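Domain of Unknown Function with a Cystatin-Like Fold (Nostoc punctiforme, PDB 2RGQ) is of unknown function but adopts a cystatin-like fold with a SnoaL-like domain of the NTF2 clan, a group that includes enzymes and binding proteins. Local coordinates at residues B[125-128]-B[129-133]; B[39-42]-B[43-47]. One frame throughout, in Å; residues are numbered along the deposited sequence.

How the interactions relate
Interaction 2 closes the hairpin at one edge of the chain's sheet, and interaction 1 ends the last strand, 117-127, which is the sheet neighbour of strand 39-43. Their centres are 14 Å apart, yet they touch directly. A probable backbone hydrogen bond runs from Ile125 N to Gln42 O, 2.9 Å apart. Phe44, from the hairpin turn, packs on the chain exit, with its CE2 3.8 Å from CD2 of Leu131, and also meets Val127. Ile125 and Leu41 pack through their CD1 atoms. No active site is assigned; glycerol, probably from the crystallisation liquor, is found near Gly43, and glycerol also hydrogen-bonds OE2 of Glu126.

Interaction 1 of 2, residues B[125-128]-B[129-133]; sequences IEVD and PSLPL
A type I beta turn from Asp128 to Leu131 carries the chain off the end of strand 117-127, and Val127, just before the turn, meets Leu131, its last residue. In one of the two conformers of Val127, CG1 lies 3.7 Å from CB of Leu131. That methyl is anti to the backbone N (chi1 170°) and beside the carbonyl carbon, which directs it across the turn to the leucine. The CD2 branch of Leu131 also approaches the same CG1, and the two side chains cross obliquely. Leu134, a little further along the chain, touches Val127 as well.

The turn itself is held lightly. Leu131 N donates to Asp128 O at 3.4 Å, a nearly straight but weak bond (169° at the hydrogen). Water 1 gives this carbonyl a second partner, donating to Asp128 O at 2.8 Å. The same water accepts from Ser130 OG, also 2.8 Å away, and so ties the serine hydroxyl to the start of the turn. Ser130 has OG between its backbone N and carbonyl carbon (chi1 62°), the placing from which it reaches the water. Pro129 takes the second turn position, where its ring-restricted phi suits a type I turn; its CD sits 3.4 Å from CB of Asp128.

This exit from the sheet also faces the second subunit. Asp128 OD2 is hydrogen-bonded to Ser104 OG of its own chain and forms a salt bridge with Arg70 NE of the second subunit, whose Arg96 packs on Pro129.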
ATOM      1  N   ILE B 125      10.522   7.571 -12.717  1.00 12.62           N
ATOM      2  CA  ILE B 125       9.067   7.418 -12.783  1.00 11.95           C
ATOM      3  C   ILE B 125       8.678   7.206 -14.248  1.00 13.93           C
ATOM      4  O   ILE B 125       9.001   8.037 -15.098  1.00 13.13           O
ATOM      5  CB  ILE B 125       8.350   8.654 -12.190  1.00 12.40           C
ATOM      6  CG1 ILE B 125       8.816   8.903 -10.746  1.00 13.72           C
ATOM      7  CG2 ILE B 125       6.831   8.452 -12.262  1.00 11.93           C
ATOM      8  CD1 ILE B 125       8.189  10.024 -10.016  1.00 15.73           C
ATOM      9  N   GLU B 126       7.998   6.092 -14.530  1.00 14.65           N
ATOM     10  CA  GLU B 126       7.574   5.707 -15.871  1.00 15.11           C
ATOM     11  C   GLU B 126       6.071   5.824 -15.851  1.00 12.47           C
ATOM     12  O   GLU B 126       5.379   4.906 -15.419  1.00 12.06           O
ATOM     13  CB  GLU B 126       8.063   4.284 -16.178  1.00 18.28           C
ATOM     14  CG  GLU B 126       9.586   4.185 -16.113  1.00 22.83           C
ATOM     15  CD  GLU B 126      10.154   2.814 -16.503  1.00 27.31           C
ATOM     16  OE1 GLU B 126       9.385   1.825 -16.640  1.00 31.82           O
ATOM     17  OE2 GLU B 126      11.404   2.725 -16.669  1.00 31.22           O
ATOM     18  N   VAL B 127       5.590   6.998 -16.268  1.00 13.24           N
ATOM     19  CA  VAL B 127       4.176   7.331 -16.223  0.50 11.95           C
ATOM     20  C   VAL B 127       3.336   6.535 -17.223  1.00 12.79           C
ATOM     21  O   VAL B 127       3.725   6.409 -18.422  1.00 13.70           O
ATOM     22  CB  VAL B 127       4.000   8.885 -16.430  0.50 11.51           C
ATOM     23  CG1 VAL B 127       2.541   9.260 -16.635  0.50 10.67           C
ATOM     24  CG2 VAL B 127       4.612   9.649 -15.241  0.50  8.29           C
ATOM     25  N   ASP B 128       2.190   6.034 -16.760  1.00 11.02           N
ATOM     26  CA  ASP B 128       1.242   5.342 -17.614  1.00 12.83           C
ATOM     27  C   ASP B 128       0.557   6.338 -18.580  1.00 13.96           C
ATOM     28  O   ASP B 128       0.387   7.497 -18.239  1.00 12.33           O
ATOM     29  CB  ASP B 128       0.249   4.532 -16.766  1.00 13.62           C
ATOM     30  CG  ASP B 128       0.917   3.337 -16.110  1.00 15.31           C
ATOM     31  OD1 ASP B 128       1.820   2.746 -16.753  1.00 16.40           O
ATOM     32  OD2 ASP B 128       0.514   2.952 -14.981  1.00 14.18           O
ATOM     33  N   PRO B 129       0.161   5.873 -19.783  1.00 14.55           N
ATOM     34  CA  PRO B 129      -0.403   6.741 -20.846  1.00 16.25           C
ATOM     35  C   PRO B 129      -1.678   7.524 -20.481  1.00 14.96           C
ATOM     36  O   PRO B 129      -2.054   8.452 -21.187  1.00 15.34           O
ATOM     37  CB  PRO B 129      -0.670   5.765 -22.002  1.00 17.63           C
ATOM     38  CG  PRO B 129      -0.193   4.445 -21.602  1.00 16.41           C
ATOM     39  CD  PRO B 129       0.239   4.458 -20.203  1.00 15.70           C
ATOM     40  N   SER B 130      -2.332   7.167 -19.382  1.00 12.42           N
ATOM     41  CA  SER B 130      -3.543   7.857 -18.959  1.00 13.82           C
ATOM     42  C   SER B 130      -3.362   9.301 -18.554  1.00 15.47           C
ATOM     43  O   SER B 130      -4.342  10.024 -18.546  1.00 16.90           O
ATOM     44  CB  SER B 130      -4.193   7.129 -17.786  1.00 13.80           C
ATOM     45  OG  SER B 130      -3.347   7.099 -16.661  1.00 13.58           O
ATOM     46  N   LEU B 131      -2.130   9.721 -18.230  1.00 16.44           N
ATOM     47  CA  LEU B 131      -1.884  11.059 -17.692  1.00 17.34           C
ATOM     48  C   LEU B 131      -2.364  12.133 -18.651  1.00 19.91           C
ATOM     49  O   LEU B 131      -1.895  12.152 -19.788  1.00 19.32           O
ATOM     50  CB  LEU B 131      -0.407  11.282 -17.376  1.00 16.67           C
ATOM     51  CG  LEU B 131      -0.113  12.517 -16.486  1.00 18.09           C
ATOM     52  CD1 LEU B 131      -0.461  12.230 -15.018  1.00 20.46           C
ATOM     53  CD2 LEU B 131       1.320  12.934 -16.597  1.00 17.34           C
ATOM     54  N   PRO B 132      -3.322  12.979 -18.213  1.00 23.20           N
ATOM     55  CA  PRO B 132      -3.816  14.082 -19.024  1.00 25.58           C
ATOM     56  C   PRO B 132      -2.712  14.903 -19.701  1.00 28.67           C
ATOM     57  O   PRO B 132      -2.852  15.188 -20.868  1.00 30.00           O
ATOM     58  CB  PRO B 132      -4.566  14.940 -18.011  1.00 25.11           C
ATOM     59  CG  PRO B 132      -5.109  13.952 -17.066  1.00 24.57           C
ATOM     60  CD  PRO B 132      -4.044  12.921 -16.924  1.00 23.19           C
ATOM     61  N   LEU B 133      -1.623  15.224 -18.989  1.00 30.36           N
ATOM     62  CA  LEU B 133      -0.497  15.975 -19.562  1.00 33.98           C
ATOM     63  C   LEU B 133       0.162  15.261 -20.777  1.00 37.15           C
ATOM     64  O   LEU B 133       0.815  15.910 -21.593  1.00 39.01           O
ATOM     65  CB  LEU B 133       0.547  16.298 -18.477  1.00 34.19           C
ATOM     66  CG  LEU B 133       1.648  17.314 -18.826  1.00 35.09           C
ATOM     67  CD1 LEU B 133       1.050  18.725 -19.055  1.00 35.16           C
ATOM     68  CD2 LEU B 133       2.698  17.360 -17.763  1.00 34.51           C
TER
HETATM   69  O   HOH W   1      -0.880   8.071 -15.772  1.00 12.06           O

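Interaction 2 of 2, residues B[39-42]-B[43-47]; sequences GALQ and GFWGI
Gln42 and Ile47 form an antiparallel non-hydrogen-bonded pair between strands 39-43 and 46-49, with CA-H...O contacts from Ile47 CA to Leu41 O and from Gln42 CA to Gly46 O. A type I turn from Gly43 to Gly46 links the strands, and two backbone hydrogen bonds join its ends: Gly43 N to Gly46 O (3.0 Å) and the turn bond Gly46 N to Gly43 O (3.1 Å). Gly46, with its positive phi, has backbone angles that call for glycine.

The side chains of Gln42 and Ile47 run alongside each other off the same face of the sheet. With CG anti to the backbone N (chi1 -174°) and the chain extended beyond it, Gln42 brings NE2 3.6 Å from CD1 of Ile47. Water 3 accepts from this NE2 at 3.1 Å and donates to Gly43 O, while Gln42 OE1 is taken by Gln124 NE2. With an alanine here, Gln124 would probably lose its acceptor and the flank of Ile47 its cover.

Trp45 folds back over the turn: Gly43 CA sits 3.6 Å above one face of the indole, and CG of Leu41 meets its edge at CZ2. In the ring plane, Trp45 NE1 donates to water 2 at 2.9 Å, and the water donates onward to Leu41 O. Both waters thus join a side-chain N-H to a backbone carbonyl, so the hairpin end is held by polar bridges as well as by apolar contact.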
ATOM      1  N   GLY B  39      21.425  13.328  -5.504  1.00 11.57           N
ATOM      2  CA  GLY B  39      20.335  12.488  -5.935  1.00 10.77           C
ATOM      3  C   GLY B  39      19.598  13.080  -7.113  1.00 11.88           C
ATOM      4  O   GLY B  39      19.653  14.281  -7.313  1.00  9.76           O
ATOM      5  N   ALA B  40      18.870  12.233  -7.850  1.00 10.80           N
ATOM      6  CA  ALA B  40      18.194  12.670  -9.056  1.00 11.96           C
ATOM      7  C   ALA B  40      16.797  12.084  -9.175  1.00 10.95           C
ATOM      8  O   ALA B  40      16.526  11.012  -8.622  1.00 12.20           O
ATOM      9  CB  ALA B  40      18.998  12.303 -10.295  1.00 10.44           C
ATOM     10  N   LEU B  41      15.931  12.843  -9.843  1.00 11.00           N
ATOM     11  CA  LEU B  41      14.550  12.437 -10.202  1.00 11.08           C
ATOM     12  C   LEU B  41      14.422  12.554 -11.710  1.00 11.11           C
ATOM     13  O   LEU B  41      14.670  13.658 -12.271  1.00 11.57           O
ATOM     14  CB  LEU B  41      13.503  13.337  -9.566  1.00 10.73           C
ATOM     15  CG  LEU B  41      12.022  13.034  -9.918  1.00 10.98           C
ATOM     16  CD1 LEU B  41      11.610  11.619  -9.608  1.00 11.74           C
ATOM     17  CD2 LEU B  41      11.067  14.012  -9.215  1.00 13.39           C
ATOM     18  N   GLN B  42      14.037  11.444 -12.363  1.00 11.19           N
ATOM     19  CA  GLN B  42      13.812  11.405 -13.805  1.00 11.00           C
ATOM     20  C   GLN B  42      12.418  10.915 -14.130  1.00 10.54           C
ATOM     21  O   GLN B  42      11.985   9.924 -13.589  1.00 11.29           O
ATOM     22  CB  GLN B  42      14.793  10.459 -14.485  1.00 10.67           C
ATOM     23  CG  GLN B  42      14.736  10.465 -16.005  1.00 10.83           C
ATOM     24  CD  GLN B  42      15.860   9.672 -16.621  1.00 12.24           C
ATOM     25  OE1 GLN B  42      16.418   8.747 -15.996  1.00 14.97           O
ATOM     26  NE2 GLN B  42      16.227  10.047 -17.847  1.00 14.51           N
ATOM     27  N   GLY B  43      11.779  11.576 -15.094  1.00 11.10           N
ATOM     28  CA  GLY B  43      10.501  11.150 -15.671  1.00 11.81           C
ATOM     29  C   GLY B  43      10.484  11.614 -17.133  1.00 12.68           C
ATOM     30  O   GLY B  43      11.483  12.123 -17.633  1.00 13.19           O
ATOM     31  N   PHE B  44       9.359  11.460 -17.825  1.00 13.68           N
ATOM     32  CA  PHE B  44       9.256  11.885 -19.222  1.00 16.57           C
ATOM     33  C   PHE B  44       9.593  13.367 -19.392  1.00 16.86           C
ATOM     34  O   PHE B  44      10.048  13.756 -20.441  1.00 18.29           O
ATOM     35  CB  PHE B  44       7.850  11.583 -19.826  1.00 16.23           C
ATOM     36  CG  PHE B  44       6.730  12.407 -19.230  1.00 17.79           C
ATOM     37  CD1 PHE B  44       6.435  13.686 -19.732  1.00 20.19           C
ATOM     38  CD2 PHE B  44       5.967  11.914 -18.198  1.00 18.49           C
ATOM     39  CE1 PHE B  44       5.422  14.451 -19.170  1.00 21.22           C
ATOM     40  CE2 PHE B  44       4.950  12.656 -17.631  1.00 20.23           C
ATOM     41  CZ  PHE B  44       4.681  13.947 -18.120  1.00 20.96           C
ATOM     42  N   TRP B  45       9.294  14.166 -18.360  1.00 16.97           N
ATOM     43  CA  TRP B  45       9.518  15.633 -18.327  1.00 17.66           C
ATOM     44  C   TRP B  45      11.003  16.094 -18.277  1.00 17.63           C
ATOM     45  O   TRP B  45      11.307  17.271 -18.558  1.00 19.58           O
ATOM     46  CB  TRP B  45       8.727  16.257 -17.158  1.00 17.45           C
ATOM     47  CG  TRP B  45       9.134  15.720 -15.857  1.00 16.75           C
ATOM     48  CD1 TRP B  45      10.254  16.053 -15.136  1.00 16.81           C
ATOM     49  CD2 TRP B  45       8.514  14.644 -15.165  1.00 17.87           C
ATOM     50  NE1 TRP B  45      10.334  15.266 -14.033  1.00 17.66           N
ATOM     51  CE2 TRP B  45       9.285  14.386 -14.021  1.00 17.41           C
ATOM     52  CE3 TRP B  45       7.389  13.848 -15.422  1.00 17.28           C
ATOM     53  CZ2 TRP B  45       8.939  13.392 -13.099  1.00 18.10           C
ATOM     54  CZ3 TRP B  45       7.036  12.873 -14.515  1.00 17.46           C
ATOM     55  CH2 TRP B  45       7.811  12.637 -13.372  1.00 17.19           C
ATOM     56  N   GLY B  46      11.913  15.193 -17.898  1.00 15.20           N
ATOM     57  CA  GLY B  46      13.334  15.493 -17.792  1.00 14.50           C
ATOM     58  C   GLY B  46      13.908  14.925 -16.503  1.00 13.61           C
ATOM     59  O   GLY B  46      13.273  14.079 -15.834  1.00 13.47           O
ATOM     60  N   ILE B  47      15.086  15.447 -16.164  1.00 13.08           N
ATOM     61  CA  ILE B  47      15.891  15.033 -15.029  1.00 12.11           C
ATOM     62  C   ILE B  47      16.164  16.263 -14.153  1.00 11.14           C
ATOM     63  O   ILE B  47      16.446  17.342 -14.673  1.00 12.52           O
ATOM     64  CB  ILE B  47      17.267  14.500 -15.495  1.00 13.32           C
ATOM     65  CG1 ILE B  47      17.117  13.284 -16.419  1.00 14.35           C
ATOM     66  CG2 ILE B  47      18.135  14.160 -14.295  1.00 12.70           C
ATOM     67  CD1 ILE B  47      18.406  12.746 -17.012  1.00 16.47           C
TER
HETATM   68  O   HOH W   2      12.779  15.626 -12.531  1.00 17.44           O
HETATM   69  O   HOH W   3      14.147  12.035 -18.883  1.00 23.38           O